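Local structure of glyoxylate reductase (Paecilomyces sp. J18, 3WNV) at residues V111-I124 against G164-M178. The protein probably catalyses the NAD(P)H-dependent reduction of glyoxylate to glycolate, as a member of the D-isomer specific 2-hydroxyacid dehydrogenase family. Residues are numbered along the deposited sequence; the frame is centred on the assembly and turned at random.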
ATOM      1  N   VAL A 111      -7.305   2.137   5.485  1.00 12.63           N
ATOM      2  CA  VAL A 111      -7.141   1.901   4.044  1.00 17.59           C
ATOM      3  C   VAL A 111      -7.958   0.717   3.537  1.00 15.69           C
ATOM      4  O   VAL A 111      -8.065   0.525   2.320  1.00 11.76           O
ATOM      5  CB  VAL A 111      -5.655   1.648   3.670  1.00 12.19           C
ATOM      6  CG1 VAL A 111      -4.756   2.784   4.134  1.00  8.23           C
ATOM      7  CG2 VAL A 111      -5.192   0.335   4.267  1.00  9.32           C
ATOM      8  N   ASN A 112      -8.554  -0.073   4.436  1.00  8.99           N
ATOM      9  CA  ASN A 112      -9.032  -1.402   4.039  1.00 11.10           C
ATOM     10  C   ASN A 112     -10.168  -1.385   3.010  1.00  8.86           C
ATOM     11  O   ASN A 112     -10.115  -2.126   2.016  1.00 10.15           O
ATOM     12  CB  ASN A 112      -9.523  -2.204   5.264  1.00 15.53           C
ATOM     13  CG  ASN A 112      -8.396  -2.636   6.191  1.00 17.89           C
ATOM     14  OD1 ASN A 112      -7.221  -2.376   5.922  1.00 14.64           O
ATOM     15  ND2 ASN A 112      -8.758  -3.299   7.315  1.00 19.34           N
ATOM     16  N   ASN A 113     -11.192  -0.578   3.252  1.00 10.49           N
ATOM     17  CA  ASN A 113     -12.342  -0.589   2.354  1.00 11.79           C
ATOM     18  C   ASN A 113     -11.961  -0.092   0.976  1.00 15.14           C
ATOM     19  O   ASN A 113     -12.238  -0.776  -0.011  1.00 15.49           O
ATOM     20  CB  ASN A 113     -13.486   0.258   2.889  1.00 16.64           C
ATOM     21  CG  ASN A 113     -14.283  -0.468   3.966  1.00 22.32           C
ATOM     22  OD1 ASN A 113     -14.478  -1.679   3.889  1.00 20.36           O
ATOM     23  ND2 ASN A 113     -14.746   0.274   4.972  1.00 19.88           N
ATOM     24  N   ALA A 114     -11.315   1.074   0.901  1.00  6.29           N
ATOM     25  CA  ALA A 114     -11.021   1.654  -0.418  1.00 12.04           C
ATOM     26  C   ALA A 114     -10.134   0.758  -1.267  1.00  9.35           C
ATOM     27  O   ALA A 114     -10.386   0.578  -2.475  1.00  8.51           O
ATOM     28  CB  ALA A 114     -10.367   3.016  -0.252  1.00  8.52           C
ATOM     29  N   THR A 115      -9.068   0.232  -0.649  1.00 10.01           N
ATOM     30  CA  THR A 115      -8.132  -0.618  -1.369  1.00 10.85           C
ATOM     31  C   THR A 115      -8.826  -1.857  -1.882  1.00 12.27           C
ATOM     32  O   THR A 115      -8.617  -2.242  -3.018  1.00 10.65           O
ATOM     33  CB  THR A 115      -7.009  -1.075  -0.478  1.00  9.28           C
ATOM     34  OG1 THR A 115      -6.305   0.089   0.010  1.00 11.88           O
ATOM     35  CG2 THR A 115      -6.023  -1.925  -1.280  1.00 11.99           C
ATOM     36  N   ALA A 116      -9.652  -2.489  -1.041  1.00  9.93           N
ATOM     37  CA  ALA A 116     -10.413  -3.658  -1.479  1.00 10.24           C
ATOM     38  C   ALA A 116     -11.398  -3.336  -2.592  1.00 10.11           C
ATOM     39  O   ALA A 116     -11.595  -4.166  -3.480  1.00 10.24           O
ATOM     40  CB  ALA A 116     -11.144  -4.313  -0.251  1.00  7.28           C
ATOM     41  N   ASP A 117     -12.030  -2.165  -2.541  1.00  9.57           N
ATOM     42  CA  ASP A 117     -12.953  -1.710  -3.583  1.00 12.48           C
ATOM     43  C   ASP A 117     -12.201  -1.693  -4.902  1.00 12.24           C
ATOM     44  O   ASP A 117     -12.715  -2.219  -5.910  1.00 12.56           O
ATOM     45  CB  ASP A 117     -13.547  -0.313  -3.295  1.00  6.41           C
ATOM     46  CG  ASP A 117     -14.376  -0.276  -2.057  1.00 16.03           C
ATOM     47  OD1 ASP A 117     -14.829  -1.352  -1.610  1.00 14.11           O
ATOM     48  OD2 ASP A 117     -14.589   0.854  -1.504  1.00 16.27           O
ATOM     49  N   VAL A 118     -10.980  -1.167  -4.885  1.00 11.42           N
ATOM     50  CA  VAL A 118     -10.200  -1.063  -6.126  1.00 10.66           C
ATOM     51  C   VAL A 118      -9.702  -2.461  -6.553  1.00 11.34           C
ATOM     52  O   VAL A 118      -9.690  -2.768  -7.712  1.00  8.93           O
ATOM     53  CB  VAL A 118      -9.079  -0.038  -5.999  1.00  9.65           C
ATOM     54  CG1 VAL A 118      -8.009  -0.237  -7.064  1.00 10.09           C
ATOM     55  CG2 VAL A 118      -9.659   1.366  -6.134  1.00 10.85           C
ATOM     56  N   ALA A 119      -9.365  -3.317  -5.600  1.00  6.92           N
ATOM     57  CA  ALA A 119      -8.934  -4.695  -5.908  1.00  6.80           C
ATOM     58  C   ALA A 119     -10.042  -5.428  -6.652  1.00  8.69           C
ATOM     59  O   ALA A 119      -9.777  -6.143  -7.602  1.00  8.39           O
ATOM     60  CB  ALA A 119      -8.637  -5.438  -4.629  1.00  7.03           C
ATOM     61  N   ILE A 120     -11.284  -5.292  -6.194  1.00  6.16           N
ATOM     62  CA  ILE A 120     -12.392  -6.019  -6.874  1.00  8.75           C
ATOM     63  C   ILE A 120     -12.673  -5.377  -8.236  1.00 10.99           C
ATOM     64  O   ILE A 120     -12.886  -6.067  -9.233  1.00 10.65           O
ATOM     65  CB  ILE A 120     -13.658  -6.035  -6.008  1.00  9.54           C
ATOM     66  CG1 ILE A 120     -13.396  -6.843  -4.704  1.00  9.66           C
ATOM     67  CG2 ILE A 120     -14.904  -6.558  -6.784  1.00  9.52           C
ATOM     68  CD1 ILE A 120     -12.996  -8.338  -4.885  1.00 11.90           C
ATOM     69  N   PHE A 121     -12.654  -4.047  -8.285  1.00  8.96           N
ATOM     70  CA  PHE A 121     -12.765  -3.347  -9.569  1.00  7.66           C
ATOM     71  C   PHE A 121     -11.749  -3.856 -10.557  1.00  7.94           C
ATOM     72  O   PHE A 121     -12.104  -4.246 -11.681  1.00  8.89           O
ATOM     73  CB  PHE A 121     -12.678  -1.827  -9.367  1.00  6.53           C
ATOM     74  CG  PHE A 121     -12.751  -1.032 -10.647  1.00 10.11           C
ATOM     75  CD1 PHE A 121     -13.981  -0.709 -11.185  1.00  7.56           C
ATOM     76  CD2 PHE A 121     -11.603  -0.574 -11.269  1.00 10.58           C
ATOM     77  CE1 PHE A 121     -14.093   0.036 -12.366  1.00 10.36           C
ATOM     78  CE2 PHE A 121     -11.673   0.197 -12.469  1.00 12.18           C
ATOM     79  CZ  PHE A 121     -12.948   0.521 -13.016  1.00  6.93           C
ATOM     80  N   LEU A 122     -10.482  -3.888 -10.157  1.00  5.66           N
ATOM     81  CA  LEU A 122      -9.437  -4.447 -11.000  1.00  6.14           C
ATOM     82  C   LEU A 122      -9.658  -5.906 -11.394  1.00 10.82           C
ATOM     83  O   LEU A 122      -9.334  -6.285 -12.508  1.00  9.16           O
ATOM     84  CB  LEU A 122      -8.059  -4.282 -10.333  1.00  8.96           C
ATOM     85  CG  LEU A 122      -7.523  -2.872 -10.279  1.00  7.29           C
ATOM     86  CD1 LEU A 122      -6.258  -2.813  -9.385  1.00  6.63           C
ATOM     87  CD2 LEU A 122      -7.210  -2.357 -11.710  1.00  6.50           C
ATOM     88  N   MET A 123     -10.138  -6.745 -10.467  1.00  8.02           N
ATOM     89  CA  MET A 123     -10.350  -8.162 -10.766  1.00 10.19           C
ATOM     90  C   MET A 123     -11.414  -8.346 -11.856  1.00  7.26           C
ATOM     91  O   MET A 123     -11.248  -9.105 -12.785  1.00  7.73           O
ATOM     92  CB  MET A 123     -10.792  -8.891  -9.492  1.00  8.83           C
ATOM     93  CG  MET A 123     -10.964 -10.394  -9.708  1.00  8.36           C
ATOM     94  SD  MET A 123     -11.618 -11.238  -8.228  1.00 12.69           S
ATOM     95  CE  MET A 123     -13.352 -10.741  -8.245  1.00 12.91           C
ATOM     96  N   ILE A 124     -12.545  -7.674 -11.714  1.00  6.35           N
ATOM     97  CA  ILE A 124     -13.578  -7.788 -12.728  1.00  7.70           C
ATOM     98  C   ILE A 124     -13.054  -7.222 -14.069  1.00 11.52           C
ATOM     99  O   ILE A 124     -13.262  -7.853 -15.123  1.00  8.91           O
ATOM    100  CB  ILE A 124     -14.827  -7.019 -12.276  1.00  7.54           C
ATOM    101  CG1 ILE A 124     -15.381  -7.665 -10.978  1.00 13.27           C
ATOM    102  CG2 ILE A 124     -15.894  -7.026 -13.386  1.00  8.93           C
ATOM    103  CD1 ILE A 124     -15.662  -9.164 -11.091  1.00 22.26           C
ATOM    104  N   GLY A 164      -6.042  -7.156   7.092  1.00 12.79           N
ATOM    105  CA  GLY A 164      -7.227  -6.339   7.090  1.00 12.20           C
ATOM    106  C   GLY A 164      -7.732  -6.117   5.677  1.00 12.53           C
ATOM    107  O   GLY A 164      -8.945  -6.214   5.418  1.00 14.64           O
ATOM    108  N   ILE A 165      -6.817  -5.809   4.758  1.00 12.66           N
ATOM    109  CA  ILE A 165      -7.227  -5.587   3.372  1.00 10.28           C
ATOM    110  C   ILE A 165      -7.735  -6.882   2.741  1.00 12.86           C
ATOM    111  O   ILE A 165      -8.779  -6.879   2.109  1.00 12.94           O
ATOM    112  CB  ILE A 165      -6.122  -4.987   2.523  1.00 11.20           C
ATOM    113  CG1 ILE A 165      -5.841  -3.540   2.993  1.00 12.81           C
ATOM    114  CG2 ILE A 165      -6.592  -4.895   1.066  1.00 12.70           C
ATOM    115  CD1 ILE A 165      -4.489  -2.975   2.516  1.00 13.68           C
ATOM    116  N   GLY A 166      -7.015  -7.970   2.952  1.00 13.44           N
ATOM    117  CA  GLY A 166      -7.423  -9.250   2.386  1.00 10.57           C
ATOM    118  C   GLY A 166      -8.782  -9.712   2.852  1.00 16.67           C
ATOM    119  O   GLY A 166      -9.539 -10.321   2.094  1.00 12.33           O
ATOM    120  N   ARG A 167      -9.101  -9.452   4.120  1.00 16.36           N
ATOM    121  CA  ARG A 167     -10.393  -9.853   4.643  1.00 19.39           C
ATOM    122  C   ARG A 167     -11.523  -9.096   3.967  1.00 19.20           C
ATOM    123  O   ARG A 167     -12.590  -9.666   3.720  1.00 14.77           O
ATOM    124  CB  ARG A 167     -10.488  -9.668   6.160  1.00 24.59           C
ATOM    125  CG  ARG A 167     -10.000 -10.838   6.979  1.00 27.80           C
ATOM    126  CD  ARG A 167     -10.325 -10.608   8.477  1.00 23.18           C
ATOM    127  NE  ARG A 167      -9.581  -9.467   9.040  1.00 21.87           N
ATOM    128  CZ  ARG A 167      -8.321  -9.567   9.467  1.00 25.65           C
ATOM    129  NH1 ARG A 167      -7.702 -10.731   9.389  1.00 27.14           N
ATOM    130  NH2 ARG A 167      -7.661  -8.516   9.961  1.00 24.32           N
ATOM    131  N   GLU A 168     -11.302  -7.813   3.688  1.00 14.27           N
ATOM    132  CA  GLU A 168     -12.300  -7.003   2.988  1.00 14.49           C
ATOM    133  C   GLU A 168     -12.379  -7.413   1.513  1.00 12.38           C
ATOM    134  O   GLU A 168     -13.477  -7.408   0.925  1.00 12.42           O
ATOM    135  CB  GLU A 168     -11.979  -5.516   3.096  1.00 10.18           C
ATOM    136  CG  GLU A 168     -12.117  -4.971   4.481  1.00 15.90           C
ATOM    137  CD  GLU A 168     -13.549  -4.982   5.026  1.00 22.48           C
ATOM    138  OE1 GLU A 168     -14.534  -5.126   4.261  1.00 19.58           O
ATOM    139  OE2 GLU A 168     -13.693  -4.820   6.252  1.00 28.61           O
ATOM    140  N   VAL A 169     -11.249  -7.749   0.902  1.00 11.93           N
ATOM    141  CA  VAL A 169     -11.321  -8.325  -0.466  1.00 12.03           C
ATOM    142  C   VAL A 169     -12.117  -9.630  -0.467  1.00 16.54           C
ATOM    143  O   VAL A 169     -13.008  -9.832  -1.316  1.00 13.51           O
ATOM    144  CB  VAL A 169      -9.953  -8.524  -1.097  1.00 12.58           C
ATOM    145  CG1 VAL A 169     -10.082  -9.224  -2.463  1.00 11.11           C
ATOM    146  CG2 VAL A 169      -9.256  -7.202  -1.284  1.00  8.77           C
ATOM    147  N   ALA A 170     -11.840 -10.495   0.511  1.00 13.45           N
ATOM    148  CA  ALA A 170     -12.526 -11.792   0.602  1.00 13.71           C
ATOM    149  C   ALA A 170     -14.031 -11.631   0.787  1.00 14.57           C
ATOM    150  O   ALA A 170     -14.810 -12.374   0.186  1.00 14.83           O
ATOM    151  CB  ALA A 170     -11.940 -12.636   1.729  1.00 15.06           C
ATOM    152  N   ARG A 171     -14.435 -10.683   1.638  1.00 13.84           N
ATOM    153  CA  ARG A 171     -15.839 -10.412   1.892  1.00 13.29           C
ATOM    154  C   ARG A 171     -16.531 -10.019   0.583  1.00 14.12           C
ATOM    155  O   ARG A 171     -17.612 -10.516   0.251  1.00 15.68           O
ATOM    156  CB  ARG A 171     -15.975  -9.284   2.925  1.00 15.69           C
ATOM    157  CG  ARG A 171     -17.431  -8.941   3.328  1.00 23.42           C
ATOM    158  CD  ARG A 171     -17.489  -7.765   4.344  1.00 41.69           C
ATOM    159  NE  ARG A 171     -16.248  -7.614   5.123  1.00 46.31           N
ATOM    160  CZ  ARG A 171     -15.788  -8.479   6.037  1.00 50.97           C
ATOM    161  NH1 ARG A 171     -16.450  -9.599   6.307  1.00 53.60           N
ATOM    162  NH2 ARG A 171     -14.646  -8.231   6.675  1.00 49.40           N
ATOM    163  N   ARG A 172     -15.900  -9.153  -0.189  1.00 12.34           N
ATOM    164  CA  ARG A 172     -16.493  -8.770  -1.473  1.00 10.37           C
ATOM    165  C   ARG A 172     -16.517  -9.943  -2.429  1.00 10.75           C
ATOM    166  O   ARG A 172     -17.562 -10.235  -3.036  1.00 11.70           O
ATOM    167  CB  ARG A 172     -15.707  -7.616  -2.078  1.00  7.69           C
ATOM    168  CG  ARG A 172     -15.946  -6.266  -1.371  1.00  9.51           C
ATOM    169  CD  ARG A 172     -14.717  -5.363  -1.490  1.00  9.92           C
ATOM    170  NE  ARG A 172     -14.960  -4.055  -0.851  1.00 12.01           N
ATOM    171  CZ  ARG A 172     -15.022  -3.839   0.469  1.00 13.87           C
ATOM    172  NH1 ARG A 172     -14.853  -4.829   1.370  1.00 13.15           N
ATOM    173  NH2 ARG A 172     -15.275  -2.606   0.891  1.00 16.65           N
ATOM    174  N   ALA A 173     -15.367 -10.604  -2.577  1.00 10.00           N
ATOM    175  CA  ALA A 173     -15.246 -11.705  -3.534  1.00  9.49           C
ATOM    176  C   ALA A 173     -16.223 -12.845  -3.268  1.00 12.02           C
ATOM    177  O   ALA A 173     -16.700 -13.470  -4.206  1.00 12.16           O
ATOM    178  CB  ALA A 173     -13.826 -12.238  -3.551  1.00 10.93           C
ATOM    179  N   ARG A 174     -16.510 -13.146  -2.002  1.00 12.21           N
ATOM    180  CA  ARG A 174     -17.512 -14.157  -1.708  1.00 17.34           C
ATOM    181  C   ARG A 174     -18.903 -13.801  -2.242  1.00 19.27           C
ATOM    182  O   ARG A 174     -19.667 -14.692  -2.655  1.00 14.51           O
ATOM    183  CB  ARG A 174     -17.591 -14.445  -0.192  1.00 16.16           C
ATOM    184  CG  ARG A 174     -16.654 -15.557   0.229  1.00 22.86           C
ATOM    185  CD  ARG A 174     -16.819 -15.952   1.718  1.00 30.30           C
ATOM    186  NE  ARG A 174     -16.403 -14.847   2.545  1.00 34.87           N
ATOM    187  CZ  ARG A 174     -15.213 -14.736   3.135  1.00 29.19           C
ATOM    188  NH1 ARG A 174     -14.288 -15.700   3.061  1.00 27.75           N
ATOM    189  NH2 ARG A 174     -14.964 -13.651   3.824  1.00 28.41           N
ATOM    190  N   ALA A 175     -19.238 -12.518  -2.201  1.00 14.51           N
ATOM    191  CA  ALA A 175     -20.523 -12.057  -2.713  1.00 14.70           C
ATOM    192  C   ALA A 175     -20.587 -12.206  -4.228  1.00 13.49           C
ATOM    193  O   ALA A 175     -21.696 -12.277  -4.798  1.00 15.04           O
ATOM    194  CB  ALA A 175     -20.804 -10.626  -2.278  1.00 11.86           C
ATOM    195  N   PHE A 176     -19.417 -12.299  -4.867  1.00 12.59           N
ATOM    196  CA  PHE A 176     -19.323 -12.584  -6.310  1.00 17.67           C
ATOM    197  C   PHE A 176     -19.308 -14.088  -6.580  1.00 15.53           C
ATOM    198  O   PHE A 176     -19.159 -14.504  -7.721  1.00 14.36           O
ATOM    199  CB  PHE A 176     -18.094 -11.917  -6.968  1.00 12.98           C
ATOM    200  CG  PHE A 176     -18.196 -10.421  -7.106  1.00 11.48           C
ATOM    201  CD1 PHE A 176     -18.160  -9.596  -5.988  1.00 16.36           C
ATOM    202  CD2 PHE A 176     -18.278  -9.831  -8.356  1.00 16.84           C
ATOM    203  CE1 PHE A 176     -18.248  -8.223  -6.106  1.00 14.25           C
ATOM    204  CE2 PHE A 176     -18.370  -8.447  -8.484  1.00 19.67           C
ATOM    205  CZ  PHE A 176     -18.350  -7.639  -7.368  1.00 18.38           C
ATOM    206  N   GLY A 177     -19.491 -14.898  -5.536  1.00 14.88           N
ATOM    207  CA  GLY A 177     -19.561 -16.340  -5.683  1.00 12.87           C
ATOM    208  C   GLY A 177     -18.221 -17.073  -5.687  1.00 15.99           C
ATOM    209  O   GLY A 177     -18.164 -18.254  -6.071  1.00 13.71           O
ATOM    210  N   MET A 178     -17.150 -16.390  -5.273  1.00 13.99           N
ATOM    211  CA  MET A 178     -15.807 -17.001  -5.219  1.00 11.40           C
ATOM    212  C   MET A 178     -15.556 -17.810  -3.934  1.00 11.93           C
ATOM    213  O   MET A 178     -16.143 -17.533  -2.901  1.00 17.24           O
ATOM    214  CB  MET A 178     -14.721 -15.944  -5.382  1.00  9.50           C
ATOM    215  CG  MET A 178     -14.907 -15.149  -6.646  1.00 15.50           C
ATOM    216  SD  MET A 178     -13.517 -14.083  -6.956  1.00 12.62           S
ATOM    217  CE  MET A 178     -12.360 -15.192  -7.763  1.00 10.85           C
TER
HETATM  218  O   HOH W   1     -11.616  -3.543   7.899  1.00 34.51           O
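The amide of N112 lies against G164, a residue with no side chain, ND2 standing 3.4 Å from its CA. I165 follows, its CG1 near N112 OD1, its CD1 on V111 CG2 and its CG2 on T115 CG2. E168 reaches N112 through a water that accepts from ND2 and donates to OE2. V169 CG2 meets A116 CB at 3.6 Å, where A116 fits as a knob among I165, E168, V169 and R172. R172 returns the packing, inserted among N113, A116, D117 and I120. Its chain, extended from CG to NE (chi3 178°), carries the guanidinium past I120 CG1 to D117, whose OD1 takes both NE (N-H...O 144°) and NH2 at 2.8 Å, side-on and in the guanidinium plane. NH2 also donates to N113 OD1 (3.2 Å) from above the amide plane, A116 CB sits over one guanidinium face, offset toward its rim, and NH1 binds E168 OE1 at 2.9 Å. Cutting R172 back to an alanine is likely to leave D117 OD1 without its cationic mate, N113 OD1 without this donor and I120 CG1 without the packing of CD. Further on, F176 CZ touches I120 CG2, and M178 SD packs on M123 CE at 3.6 Å. Helix 112-127 thus packs across helix 164-175 at -49°, the latter entered from strand 156-160 through a turn that, with G166, probably forms a Rossmann-type GxGxxG motif: apolar contacts line one side, while on the other R172 probably offsets the charges of D117 and E168, with R171 sharing E168.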